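Local structure of DNA protection during starvation protein (Agrobacterium tumefaciens, 1O9R) at residues A[54-65]-A[146-157]. The protein protects DNA from oxidative damage by oxidising iron(II) with hydrogen peroxide and storing it as a ferric mineral inside a hollow dodecamer, without binding DNA. Residues are numbered along the deposited sequence; the frame is centred on the assembly and turned at random.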
loop_
_atom_site.group_PDB
_atom_site.type_symbol
_atom_site.label_atom_id
_atom_site.label_comp_id
_atom_site.label_asym_id
_atom_site.label_seq_id
_atom_site.Cartn_x
_atom_site.Cartn_y
_atom_site.Cartn_z
ATOM N N LEU A 54 17.945 -11.866 9.582
ATOM C CA LEU A 54 17.222 -13.152 9.331
ATOM C C LEU A 54 16.591 -13.633 10.601
ATOM O O LEU A 54 15.457 -14.108 10.653
ATOM C CB LEU A 54 18.227 -14.124 8.772
ATOM C CG LEU A 54 17.705 -15.562 8.552
ATOM C CD1 LEU A 54 16.591 -15.587 7.520
ATOM C CD2 LEU A 54 18.833 -16.529 8.206
ATOM N N LEU A 55 17.293 -13.539 11.723
ATOM C CA LEU A 55 16.764 -13.997 13.005
ATOM C C LEU A 55 15.499 -13.220 13.357
ATOM O O LEU A 55 14.629 -13.790 14.051
ATOM C CB LEU A 55 17.803 -13.880 14.122
ATOM C CG LEU A 55 18.995 -14.819 13.892
ATOM C CD1 LEU A 55 20.058 -14.586 14.985
ATOM C CD2 LEU A 55 18.524 -16.284 13.940
ATOM N N ASP A 56 15.314 -11.955 12.943
ATOM C CA ASP A 56 14.025 -11.312 13.246
ATOM C C ASP A 56 12.890 -11.911 12.427
ATOM O O ASP A 56 11.759 -12.036 12.922
ATOM C CB ASP A 56 14.217 -9.822 12.905
ATOM C CG ASP A 56 14.680 -8.989 14.059
ATOM O OD1 ASP A 56 14.947 -7.769 13.774
ATOM O OD2 ASP A 56 14.792 -9.509 15.174
ATOM N N THR A 57 13.174 -12.329 11.173
ATOM C CA THR A 57 12.121 -12.995 10.392
ATOM C C THR A 57 11.744 -14.310 11.090
ATOM O O THR A 57 10.548 -14.654 11.174
ATOM C CB THR A 57 12.602 -13.309 8.969
ATOM O OG1 THR A 57 12.925 -12.037 8.347
ATOM C CG2 THR A 57 11.547 -14.079 8.194
ATOM N N PHE A 58 12.714 -15.059 11.635
ATOM C CA PHE A 58 12.381 -16.308 12.310
ATOM C C PHE A 58 11.579 -16.011 13.550
ATOM O O PHE A 58 10.628 -16.767 13.866
ATOM C CB PHE A 58 13.686 -16.995 12.745
ATOM C CG PHE A 58 14.492 -17.580 11.618
ATOM C CD1 PHE A 58 15.684 -18.195 12.018
ATOM C CD2 PHE A 58 14.075 -17.576 10.290
ATOM C CE1 PHE A 58 16.491 -18.742 11.020
ATOM C CE2 PHE A 58 14.898 -18.176 9.347
ATOM C CZ PHE A 58 16.084 -18.742 9.723
ATOM N N ARG A 59 11.863 -14.937 14.291
ATOM C CA ARG A 59 11.114 -14.615 15.485
ATOM C C ARG A 59 9.640 -14.355 15.157
ATOM O O ARG A 59 8.752 -14.887 15.828
ATOM C CB ARG A 59 11.751 -13.494 16.296
ATOM C CG ARG A 59 10.853 -13.016 17.443
ATOM C CD ARG A 59 10.607 -14.123 18.521
ATOM N NE ARG A 59 9.766 -13.491 19.529
ATOM C CZ ARG A 59 10.191 -12.889 20.656
ATOM N NH1 ARG A 59 9.310 -12.145 21.385
ATOM N NH2 ARG A 59 11.431 -13.030 21.085
ATOM N N THR A 60 9.408 -13.620 14.070
ATOM C CA THR A 60 8.000 -13.336 13.658
ATOM C C THR A 60 7.322 -14.667 13.357
ATOM O O THR A 60 6.161 -14.866 13.754
ATOM C CB THR A 60 8.040 -12.490 12.351
ATOM O OG1 THR A 60 8.568 -11.214 12.798
ATOM C CG2 THR A 60 6.583 -12.285 11.894
ATOM N N GLN A 61 7.989 -15.599 12.660
ATOM C CA GLN A 61 7.298 -16.862 12.376
ATOM C C GLN A 61 7.014 -17.695 13.600
ATOM O O GLN A 61 5.965 -18.312 13.729
ATOM C CB GLN A 61 8.179 -17.685 11.405
ATOM C CG GLN A 61 8.340 -17.005 10.064
ATOM C CD GLN A 61 9.330 -17.706 9.155
ATOM O OE1 GLN A 61 9.903 -18.752 9.438
ATOM N NE2 GLN A 61 9.574 -17.079 8.002
ATOM N N LEU A 62 7.955 -17.708 14.574
ATOM C CA LEU A 62 7.747 -18.457 15.814
ATOM C C LEU A 62 6.621 -17.806 16.598
ATOM O O LEU A 62 5.814 -18.490 17.252
ATOM C CB LEU A 62 9.049 -18.431 16.654
ATOM C CG LEU A 62 10.184 -19.283 16.083
ATOM C CD1 LEU A 62 11.491 -19.063 16.862
ATOM C CD2 LEU A 62 9.817 -20.782 16.078
ATOM N N ASP A 63 6.511 -16.473 16.556
ATOM C CA ASP A 63 5.368 -15.850 17.232
ATOM C C ASP A 63 4.070 -16.314 16.603
ATOM O O ASP A 63 3.082 -16.585 17.366
ATOM C CB ASP A 63 5.447 -14.317 17.059
ATOM C CG ASP A 63 6.578 -13.654 17.811
ATOM O OD1 ASP A 63 6.842 -12.471 17.421
ATOM O OD2 ASP A 63 7.138 -14.267 18.736
ATOM N N ASN A 64 4.004 -16.398 15.303
ATOM C CA ASN A 64 2.750 -16.748 14.643
ATOM C C ASN A 64 2.412 -18.228 14.861
ATOM O O ASN A 64 1.250 -18.520 15.210
ATOM C CB ASN A 64 2.903 -16.436 13.141
ATOM C CG ASN A 64 2.828 -14.913 12.889
ATOM O OD1 ASN A 64 2.371 -14.124 13.729
ATOM N ND2 ASN A 64 3.359 -14.608 11.724
ATOM N N HIS A 65 3.417 -19.122 14.784
ATOM C CA HIS A 65 3.093 -20.526 15.081
ATOM C C HIS A 65 2.733 -20.745 16.541
ATOM O O HIS A 65 1.869 -21.567 16.828
ATOM C CB HIS A 65 4.233 -21.444 14.611
ATOM C CG HIS A 65 4.298 -21.448 13.118
ATOM N ND1 HIS A 65 3.264 -21.885 12.340
ATOM C CD2 HIS A 65 5.272 -21.076 12.266
ATOM C CE1 HIS A 65 3.610 -21.745 11.066
ATOM N NE2 HIS A 65 4.835 -21.246 10.979
ATOM N N ASP A 146 7.863 -24.262 8.167
ATOM C CA ASP A 146 8.740 -23.083 8.441
ATOM C C ASP A 146 9.906 -23.512 9.332
ATOM O O ASP A 146 10.996 -22.946 9.155
ATOM C CB ASP A 146 7.904 -21.995 9.127
ATOM C CG ASP A 146 7.036 -21.214 8.124
ATOM O OD1 ASP A 146 6.050 -20.599 8.639
ATOM O OD2 ASP A 146 7.329 -21.274 6.923
ATOM N N LEU A 147 9.740 -24.424 10.303
ATOM C CA LEU A 147 10.907 -24.814 11.142
ATOM C C LEU A 147 11.918 -25.505 10.276
ATOM O O LEU A 147 13.136 -25.288 10.520
ATOM C CB LEU A 147 10.436 -25.725 12.282
ATOM C CG LEU A 147 9.831 -24.904 13.440
ATOM C CD1 LEU A 147 8.838 -25.763 14.215
ATOM C CD2 LEU A 147 11.009 -24.370 14.278
ATOM N N ASP A 148 11.519 -26.418 9.396
ATOM C CA ASP A 148 12.513 -27.127 8.589
ATOM C C ASP A 148 13.232 -26.200 7.651
ATOM O O ASP A 148 14.419 -26.419 7.388
ATOM C CB ASP A 148 11.835 -28.290 7.805
ATOM C CG ASP A 148 11.595 -29.512 8.666
ATOM O OD1 ASP A 148 11.126 -30.504 8.020
ATOM O OD2 ASP A 148 11.825 -29.548 9.874
ATOM N N LYS A 149 12.513 -25.206 7.104
ATOM C CA LYS A 149 13.235 -24.240 6.227
ATOM C C LYS A 149 14.162 -23.363 7.078
ATOM O O LYS A 149 15.259 -23.097 6.549
ATOM C CB LYS A 149 12.161 -23.418 5.468
ATOM C CG LYS A 149 12.781 -22.354 4.593
ATOM C CD LYS A 149 11.729 -21.701 3.676
ATOM C CE LYS A 149 12.426 -20.575 2.898
ATOM N NZ LYS A 149 11.506 -20.131 1.789
ATOM N N SER A 150 13.715 -22.937 8.232
ATOM C CA SER A 150 14.609 -22.102 9.067
ATOM C C SER A 150 15.849 -22.871 9.508
ATOM O O SER A 150 16.975 -22.364 9.504
ATOM C CB SER A 150 13.864 -21.556 10.267
ATOM O OG SER A 150 12.721 -20.801 9.900
ATOM N N LEU A 151 15.664 -24.174 9.807
ATOM C CA LEU A 151 16.810 -25.005 10.184
ATOM C C LEU A 151 17.780 -25.115 9.032
ATOM O O LEU A 151 19.007 -24.986 9.241
ATOM C CB LEU A 151 16.240 -26.400 10.599
ATOM C CG LEU A 151 17.373 -27.433 10.918
ATOM C CD1 LEU A 151 18.204 -27.014 12.120
ATOM C CD2 LEU A 151 16.727 -28.803 11.098
ATOM N N TRP A 152 17.270 -25.326 7.818
ATOM C CA TRP A 152 18.150 -25.382 6.642
ATOM C C TRP A 152 18.827 -24.027 6.465
ATOM O O TRP A 152 20.050 -24.017 6.250
ATOM C CB TRP A 152 17.321 -25.740 5.408
ATOM C CG TRP A 152 17.905 -25.316 4.104
ATOM C CD1 TRP A 152 19.211 -25.547 3.681
ATOM C CD2 TRP A 152 17.301 -24.582 3.072
ATOM N NE1 TRP A 152 19.427 -24.979 2.432
ATOM C CE2 TRP A 152 18.253 -24.403 2.030
ATOM C CE3 TRP A 152 15.999 -24.070 2.899
ATOM C CZ2 TRP A 152 17.972 -23.704 0.864
ATOM C CZ3 TRP A 152 15.733 -23.400 1.714
ATOM C CH2 TRP A 152 16.716 -23.209 0.705
ATOM N N PHE A 153 18.135 -22.924 6.589
ATOM C CA PHE A 153 18.841 -21.623 6.442
ATOM C C PHE A 153 19.977 -21.494 7.444
ATOM O O PHE A 153 21.074 -21.008 7.049
ATOM C CB PHE A 153 17.829 -20.485 6.664
ATOM C CG PHE A 153 17.027 -20.089 5.455
ATOM C CD1 PHE A 153 16.198 -18.970 5.560
ATOM C CD2 PHE A 153 16.977 -20.764 4.264
ATOM C CE1 PHE A 153 15.474 -18.463 4.480
ATOM C CE2 PHE A 153 16.267 -20.322 3.168
ATOM C CZ PHE A 153 15.499 -19.179 3.272
ATOM N N LEU A 154 19.794 -21.912 8.683
ATOM C CA LEU A 154 20.890 -21.875 9.658
ATOM C C LEU A 154 22.042 -22.800 9.278
ATOM O O LEU A 154 23.213 -22.399 9.214
ATOM C CB LEU A 154 20.384 -22.239 11.059
ATOM C CG LEU A 154 19.384 -21.223 11.658
ATOM C CD1 LEU A 154 18.703 -21.829 12.873
ATOM C CD2 LEU A 154 20.153 -19.929 12.045
ATOM N N GLU A 155 21.673 -24.051 8.968
ATOM C CA GLU A 155 22.725 -25.048 8.675
ATOM C C GLU A 155 23.455 -24.710 7.387
ATOM O O GLU A 155 24.712 -24.992 7.297
ATOM C CB GLU A 155 22.061 -26.437 8.545
ATOM C CG GLU A 155 21.629 -26.966 9.895
ATOM C CD GLU A 155 20.960 -28.336 9.818
ATOM O OE1 GLU A 155 21.152 -29.071 10.827
ATOM O OE2 GLU A 155 20.304 -28.676 8.819
ATOM N N ALA A 156 22.817 -24.082 6.417
ATOM C CA ALA A 156 23.475 -23.737 5.188
ATOM C C ALA A 156 24.579 -22.676 5.361
ATOM O O ALA A 156 25.454 -22.613 4.496
ATOM C CB ALA A 156 22.518 -23.266 4.100
ATOM N N HIS A 157 24.615 -22.023 6.502
ATOM C CA HIS A 157 25.701 -21.080 6.779
ATOM C C HIS A 157 26.930 -21.826 7.300
ATOM O O HIS A 157 28.002 -21.204 7.237
ATOM C CB HIS A 157 25.277 -20.079 7.863
ATOM C CG HIS A 157 24.379 -18.976 7.404
ATOM N ND1 HIS A 157 22.994 -19.074 7.332
ATOM C CD2 HIS A 157 24.692 -17.719 6.975
ATOM C CE1 HIS A 157 22.523 -17.927 6.841
ATOM N NE2 HIS A 157 23.520 -17.074 6.629
HETATM O O HOH W 1 11.850 -19.507 12.220
HETATM O O HOH W 2 11.352 -20.068 7.254
#
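Phe58 reaches across from helix 48-75 and lays its ring on Ser150 of helix 134-156. From CB, the ring carbon CG lies anti to the carbonyl carbon (chi1 -72°), which swings a ring rooted on the flank of its helix over to the partner. CD2 and CE2 lie under the serine hydroxyl, CE2 3.5 Å from Ser150 OG. Ser150 CB stands over the same face in a CH-pi contact, 3.7 Å from the ring centroid. At the far rim, CE1 meets Leu154 CG at 3.9 Å and CZ meets Phe153 CB, both at the ring's edge, while the Tyr114 ring of helix 103-130 also meets it, the planes oblique. The two helices run antiparallel in the ferritin-like four-helix bundle; the axes of 54-65 and 146-156 come within 11.1 Å, their N-to-C directions at 162°. Ser150 OG donates to Asp146 O, one turn back, and accepts from a water at 2.8 Å that also bonds weakly to Phe58 O. A second water donates to Gln61 OE1 and, weakly, to Asp146 O. Further along, His65 NE2 donates to Asp146 OD1 at 2.7 Å, nearly straight at 174°, in the imidazole plane but tilted out of the carboxylate plane on its anti side. Toward the other end, Leu54 CD1 rests 3.9 Å from Phe153 CD1; the Phe153 side chain, about 6 Å from a bound iron(III), meets His52 and Phe48 of a neighbouring subunit.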